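Local coordinates for high-potential iron-sulfur protein isozyme 2 (Ectothiorhodospira shaposhnikovii, PDB 1HPI) that carries electrons in the anaerobic electron transport of photosynthetic bacteria through a single high-potential 4Fe-4S cluster, at residues Q32-A43 / S60-R71. Residues are numbered along the deposited sequence; the frame is centred on the assembly and turned at random.
Sequences QTCLNCLLYTDA and SANGWCTAWVAR. With SF4 (iron/sulfur cluster), chain B.
Gln32 lies flat over one face of the Trp68 indole: its CG sits 3.6 Å from the centroid of the six-membered ring, a CH-pi contact, and its amide stacks on the ring. The extended chain carries OE1 to the N-H edge of Trp64, whose NE1 donates to a lone pair of Gln32 OE1 at 2.9 Å. At the indole edge, Trp68 NE1 is shared by Thr33 O at 2.9 Å and Asn36 OD1 at 3.0 Å, both bonds bent (131° and 142°). Asn36 OD1 also takes the Thr33 N-H from the other face of its amide, while Asn36 ND2 bonds Gly31 O. Around the cluster packing is close: Cys34, Cys37 and Cys65 each hold one iron, Cys51 being the fourth ligand; Cys37 CB meets Trp68 CD1 at 3.5 Å, and Tyr40 OH, bonded to Ala45 O, rests on Ala61 CB. A bend at chi3 (-99°) folds the Arg71 guanidinium back against 32-43, where NH1 and NH2 meet Tyr40 O end-on and NH2 also reaches Leu35 O at 3.0 Å, with Cys37 O over one face and Ala43 CB over the other. Cys37 and Ala70 form a single bridge, through a straight bond from Leu38 N to Val69 O (2.8 Å) and a weak one from Arg71 N to Asn36 O. Leu38, Val69 and Ala70 form the looser, exposed side, where water links Asn36 O and Arg71 N. A CxxC loop and C-terminal loop thus enclose the aromatic-lined [4Fe-4S] pocket, as in high-potential iron-sulfur proteins.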
loop_
_atom_site.group_PDB
_atom_site.type_symbol
_atom_site.label_atom_id
_atom_site.label_comp_id
_atom_site.label_asym_id
_atom_site.label_seq_id
_atom_site.Cartn_x
_atom_site.Cartn_y
_atom_site.Cartn_z
ATOM N N GLN A 32 7.983 -7.104 0.868
ATOM C CA GLN A 32 6.560 -6.932 0.619
ATOM C C GLN A 32 6.304 -5.472 0.282
ATOM O O GLN A 32 6.719 -4.583 1.032
ATOM C CB GLN A 32 5.732 -7.261 1.878
ATOM C CG GLN A 32 5.907 -8.705 2.386
ATOM C CD GLN A 32 5.154 -8.992 3.680
ATOM O OE1 GLN A 32 4.644 -8.091 4.365
ATOM N NE2 GLN A 32 5.092 -10.270 4.036
ATOM N N THR A 33 5.616 -5.221 -0.830
ATOM C CA THR A 33 5.290 -3.869 -1.255
ATOM C C THR A 33 3.934 -3.895 -1.948
ATOM O O THR A 33 3.420 -4.966 -2.292
ATOM C CB THR A 33 6.309 -3.255 -2.250
ATOM O OG1 THR A 33 6.290 -4.014 -3.439
ATOM C CG2 THR A 33 7.717 -3.209 -1.663
ATOM N N CYS A 34 3.368 -2.703 -2.165
ATOM C CA CYS A 34 2.087 -2.637 -2.827
ATOM C C CYS A 34 2.249 -3.281 -4.193
ATOM O O CYS A 34 1.386 -4.016 -4.667
ATOM C CB CYS A 34 1.607 -1.184 -3.003
ATOM S SG CYS A 34 1.194 -0.414 -1.430
ATOM N N LEU A 35 3.388 -2.992 -4.819
ATOM C CA LEU A 35 3.677 -3.533 -6.133
ATOM C C LEU A 35 3.481 -5.039 -6.232
ATOM O O LEU A 35 2.992 -5.533 -7.249
ATOM C CB LEU A 35 5.026 -3.041 -6.693
ATOM C CG LEU A 35 5.204 -3.256 -8.199
ATOM C CD1 LEU A 35 4.116 -2.560 -9.010
ATOM C CD2 LEU A 35 6.559 -2.703 -8.610
ATOM N N ASN A 36 3.843 -5.791 -5.196
ATOM C CA ASN A 36 3.650 -7.228 -5.279
ATOM C C ASN A 36 2.453 -7.726 -4.461
ATOM O O ASN A 36 2.347 -8.904 -4.109
ATOM C CB ASN A 36 4.939 -7.998 -4.953
ATOM C CG ASN A 36 5.518 -7.673 -3.586
ATOM O OD1 ASN A 36 4.815 -7.230 -2.669
ATOM N ND2 ASN A 36 6.816 -7.919 -3.433
ATOM N N CYS A 37 1.535 -6.810 -4.158
ATOM C CA CYS A 37 0.349 -7.127 -3.389
ATOM C C CYS A 37 -0.836 -7.459 -4.285
ATOM O O CYS A 37 -1.110 -6.768 -5.252
ATOM C CB CYS A 37 -0.028 -5.927 -2.494
ATOM S SG CYS A 37 -1.517 -6.184 -1.492
ATOM N N LEU A 38 -1.557 -8.519 -3.953
ATOM C CA LEU A 38 -2.714 -8.920 -4.719
ATOM C C LEU A 38 -3.776 -7.819 -4.868
ATOM O O LEU A 38 -4.470 -7.780 -5.881
ATOM C CB LEU A 38 -3.325 -10.114 -3.969
ATOM C CG LEU A 38 -4.584 -10.685 -4.600
ATOM C CD1 LEU A 38 -4.243 -11.274 -5.958
ATOM C CD2 LEU A 38 -5.112 -11.801 -3.711
ATOM N N LEU A 39 -3.930 -6.912 -3.880
ATOM C CA LEU A 39 -4.931 -5.839 -3.914
ATOM C C LEU A 39 -4.576 -4.617 -4.762
ATOM O O LEU A 39 -5.388 -3.706 -4.941
ATOM C CB LEU A 39 -5.452 -5.463 -2.509
ATOM C CG LEU A 39 -5.777 -6.683 -1.640
ATOM C CD1 LEU A 39 -6.309 -6.247 -0.281
ATOM C CD2 LEU A 39 -6.788 -7.591 -2.322
ATOM N N TYR A 40 -3.341 -4.618 -5.270
ATOM C CA TYR A 40 -2.803 -3.557 -6.121
ATOM C C TYR A 40 -3.192 -4.020 -7.507
ATOM O O TYR A 40 -2.564 -4.884 -8.120
ATOM C CB TYR A 40 -1.280 -3.436 -5.952
ATOM C CG TYR A 40 -0.620 -2.194 -6.508
ATOM C CD1 TYR A 40 -0.768 -0.928 -5.932
ATOM C CD2 TYR A 40 0.202 -2.313 -7.629
ATOM C CE1 TYR A 40 -0.122 0.192 -6.460
ATOM C CE2 TYR A 40 0.856 -1.203 -8.169
ATOM C CZ TYR A 40 0.696 0.054 -7.584
ATOM O OH TYR A 40 1.333 1.160 -8.096
ATOM N N THR A 41 -4.292 -3.432 -7.946
ATOM C CA THR A 41 -4.893 -3.762 -9.210
ATOM C C THR A 41 -4.143 -3.665 -10.507
ATOM O O THR A 41 -4.335 -4.492 -11.383
ATOM C CB THR A 41 -6.400 -3.527 -9.293
ATOM O OG1 THR A 41 -6.607 -2.138 -9.281
ATOM C CG2 THR A 41 -7.084 -4.168 -8.092
ATOM N N ASP A 42 -3.307 -2.670 -10.645
ATOM C CA ASP A 42 -2.573 -2.559 -11.880
ATOM C C ASP A 42 -1.147 -2.932 -11.587
ATOM O O ASP A 42 -0.392 -2.097 -11.100
ATOM C CB ASP A 42 -2.634 -1.109 -12.344
ATOM C CG ASP A 42 -2.084 -0.948 -13.726
ATOM O OD1 ASP A 42 -1.462 -2.004 -14.181
ATOM O OD2 ASP A 42 -2.208 0.081 -14.353
ATOM N N ALA A 43 -0.807 -4.178 -11.898
ATOM C CA ALA A 43 0.524 -4.668 -11.639
ATOM C C ALA A 43 1.599 -3.910 -12.368
ATOM O O ALA A 43 2.780 -4.003 -12.048
ATOM C CB ALA A 43 0.639 -6.164 -11.869
ATOM N N SER A 60 1.116 4.184 -3.067
ATOM C CA SER A 60 2.491 4.117 -3.523
ATOM C C SER A 60 2.912 2.694 -3.886
ATOM O O SER A 60 2.755 1.768 -3.089
ATOM C CB SER A 60 3.366 4.646 -2.401
ATOM O OG SER A 60 4.723 4.388 -2.706
ATOM N N ALA A 61 3.456 2.483 -5.089
ATOM C CA ALA A 61 3.886 1.144 -5.474
ATOM C C ALA A 61 4.946 0.596 -4.509
ATOM O O ALA A 61 5.133 -0.614 -4.338
ATOM C CB ALA A 61 4.420 1.156 -6.897
ATOM N N ASN A 62 5.660 1.500 -3.857
ATOM C CA ASN A 62 6.688 1.066 -2.924
ATOM C C ASN A 62 6.214 1.034 -1.483
ATOM O O ASN A 62 7.037 0.868 -0.583
ATOM C CB ASN A 62 7.885 2.029 -2.919
ATOM C CG ASN A 62 8.387 2.301 -4.308
ATOM O OD1 ASN A 62 8.341 3.443 -4.783
ATOM N ND2 ASN A 62 8.852 1.245 -4.966
ATOM N N GLY A 63 4.911 1.201 -1.269
ATOM C CA GLY A 63 4.332 1.215 0.072
ATOM C C GLY A 63 3.966 -0.144 0.665
ATOM O O GLY A 63 4.360 -1.198 0.165
ATOM N N TRP A 64 3.196 -0.096 1.752
ATOM C CA TRP A 64 2.769 -1.298 2.446
ATOM C C TRP A 64 1.693 -0.965 3.465
ATOM O O TRP A 64 1.638 0.156 3.943
ATOM C CB TRP A 64 3.980 -1.864 3.241
ATOM C CG TRP A 64 3.719 -3.174 3.925
ATOM C CD1 TRP A 64 3.916 -4.401 3.395
ATOM C CD2 TRP A 64 3.235 -3.388 5.258
ATOM N NE1 TRP A 64 3.574 -5.373 4.299
ATOM C CE2 TRP A 64 3.158 -4.780 5.459
ATOM C CE3 TRP A 64 2.860 -2.539 6.292
ATOM C CZ2 TRP A 64 2.716 -5.328 6.670
ATOM C CZ3 TRP A 64 2.423 -3.079 7.481
ATOM C CH2 TRP A 64 2.352 -4.457 7.670
ATOM N N CYS A 65 0.860 -1.933 3.812
ATOM C CA CYS A 65 -0.180 -1.765 4.808
ATOM C C CYS A 65 -0.441 -3.165 5.335
ATOM O O CYS A 65 0.001 -4.153 4.733
ATOM C CB CYS A 65 -1.474 -1.044 4.360
ATOM S SG CYS A 65 -2.651 -2.122 3.504
ATOM N N THR A 66 -1.151 -3.253 6.451
ATOM C CA THR A 66 -1.463 -4.536 7.078
ATOM C C THR A 66 -2.287 -5.497 6.231
ATOM O O THR A 66 -2.327 -6.703 6.506
ATOM C CB THR A 66 -2.061 -4.372 8.492
ATOM O OG1 THR A 66 -3.304 -3.691 8.406
ATOM C CG2 THR A 66 -1.111 -3.626 9.420
ATOM N N ALA A 67 -2.952 -4.974 5.201
ATOM C CA ALA A 67 -3.747 -5.815 4.333
ATOM C C ALA A 67 -2.886 -6.453 3.240
ATOM O O ALA A 67 -3.399 -7.122 2.345
ATOM C CB ALA A 67 -4.947 -5.088 3.747
ATOM N N TRP A 68 -1.567 -6.268 3.287
ATOM C CA TRP A 68 -0.717 -6.873 2.269
ATOM C C TRP A 68 -0.912 -8.383 2.155
ATOM O O TRP A 68 -0.951 -9.114 3.151
ATOM C CB TRP A 68 0.776 -6.593 2.515
ATOM C CG TRP A 68 1.603 -7.113 1.385
ATOM C CD1 TRP A 68 1.992 -6.412 0.294
ATOM C CD2 TRP A 68 2.127 -8.434 1.227
ATOM N NE1 TRP A 68 2.727 -7.212 -0.547
ATOM C CE2 TRP A 68 2.830 -8.454 0.001
ATOM C CE3 TRP A 68 2.083 -9.600 2.001
ATOM C CZ2 TRP A 68 3.474 -9.609 -0.453
ATOM C CZ3 TRP A 68 2.720 -10.739 1.546
ATOM C CH2 TRP A 68 3.406 -10.743 0.331
ATOM N N VAL A 69 -1.034 -8.853 0.917
ATOM C CA VAL A 69 -1.207 -10.266 0.629
ATOM C C VAL A 69 -0.514 -10.573 -0.710
ATOM O O VAL A 69 -0.637 -9.831 -1.680
ATOM C CB VAL A 69 -2.667 -10.727 0.800
ATOM C CG1 VAL A 69 -3.587 -9.955 -0.125
ATOM C CG2 VAL A 69 -2.849 -12.215 0.543
ATOM N N ALA A 70 0.259 -11.653 -0.778
ATOM C CA ALA A 70 0.961 -11.991 -2.008
ATOM C C ALA A 70 0.079 -12.204 -3.205
ATOM O O ALA A 70 -1.024 -12.746 -3.136
ATOM C CB ALA A 70 1.787 -13.257 -1.858
ATOM N N ARG A 71 0.620 -11.776 -4.328
ATOM C CA ARG A 71 -0.064 -11.918 -5.588
ATOM C C ARG A 71 -0.052 -13.401 -5.938
ATOM O O ARG A 71 -1.022 -13.868 -6.574
ATOM C CB ARG A 71 0.674 -11.110 -6.644
ATOM C CG ARG A 71 -0.205 -10.355 -7.620
ATOM C CD ARG A 71 0.679 -9.716 -8.678
ATOM N NE ARG A 71 0.930 -8.308 -8.406
ATOM C CZ ARG A 71 -0.079 -7.449 -8.342
ATOM N NH1 ARG A 71 -1.334 -7.849 -8.519
ATOM N NH2 ARG A 71 0.152 -6.162 -8.100
ATOM O OXT ARG A 71 0.921 -14.087 -5.551
HETATM FE FE1 SF4 B . -0.550 -1.638 -0.728
HETATM FE FE2 SF4 B . -1.708 -4.119 -0.701
HETATM FE FE3 SF4 B . -3.229 -1.856 -0.961
HETATM FE FE4 SF4 B . -1.976 -2.377 1.404
HETATM S S1 SF4 B . -3.556 -3.638 0.413
HETATM S S2 SF4 B . -2.055 -0.395 0.342
HETATM S S3 SF4 B . -0.121 -3.367 0.693
HETATM S S4 SF4 B . -1.645 -2.590 -2.396
HETATM O O HOH W 1 3.606 -11.426 -4.285
#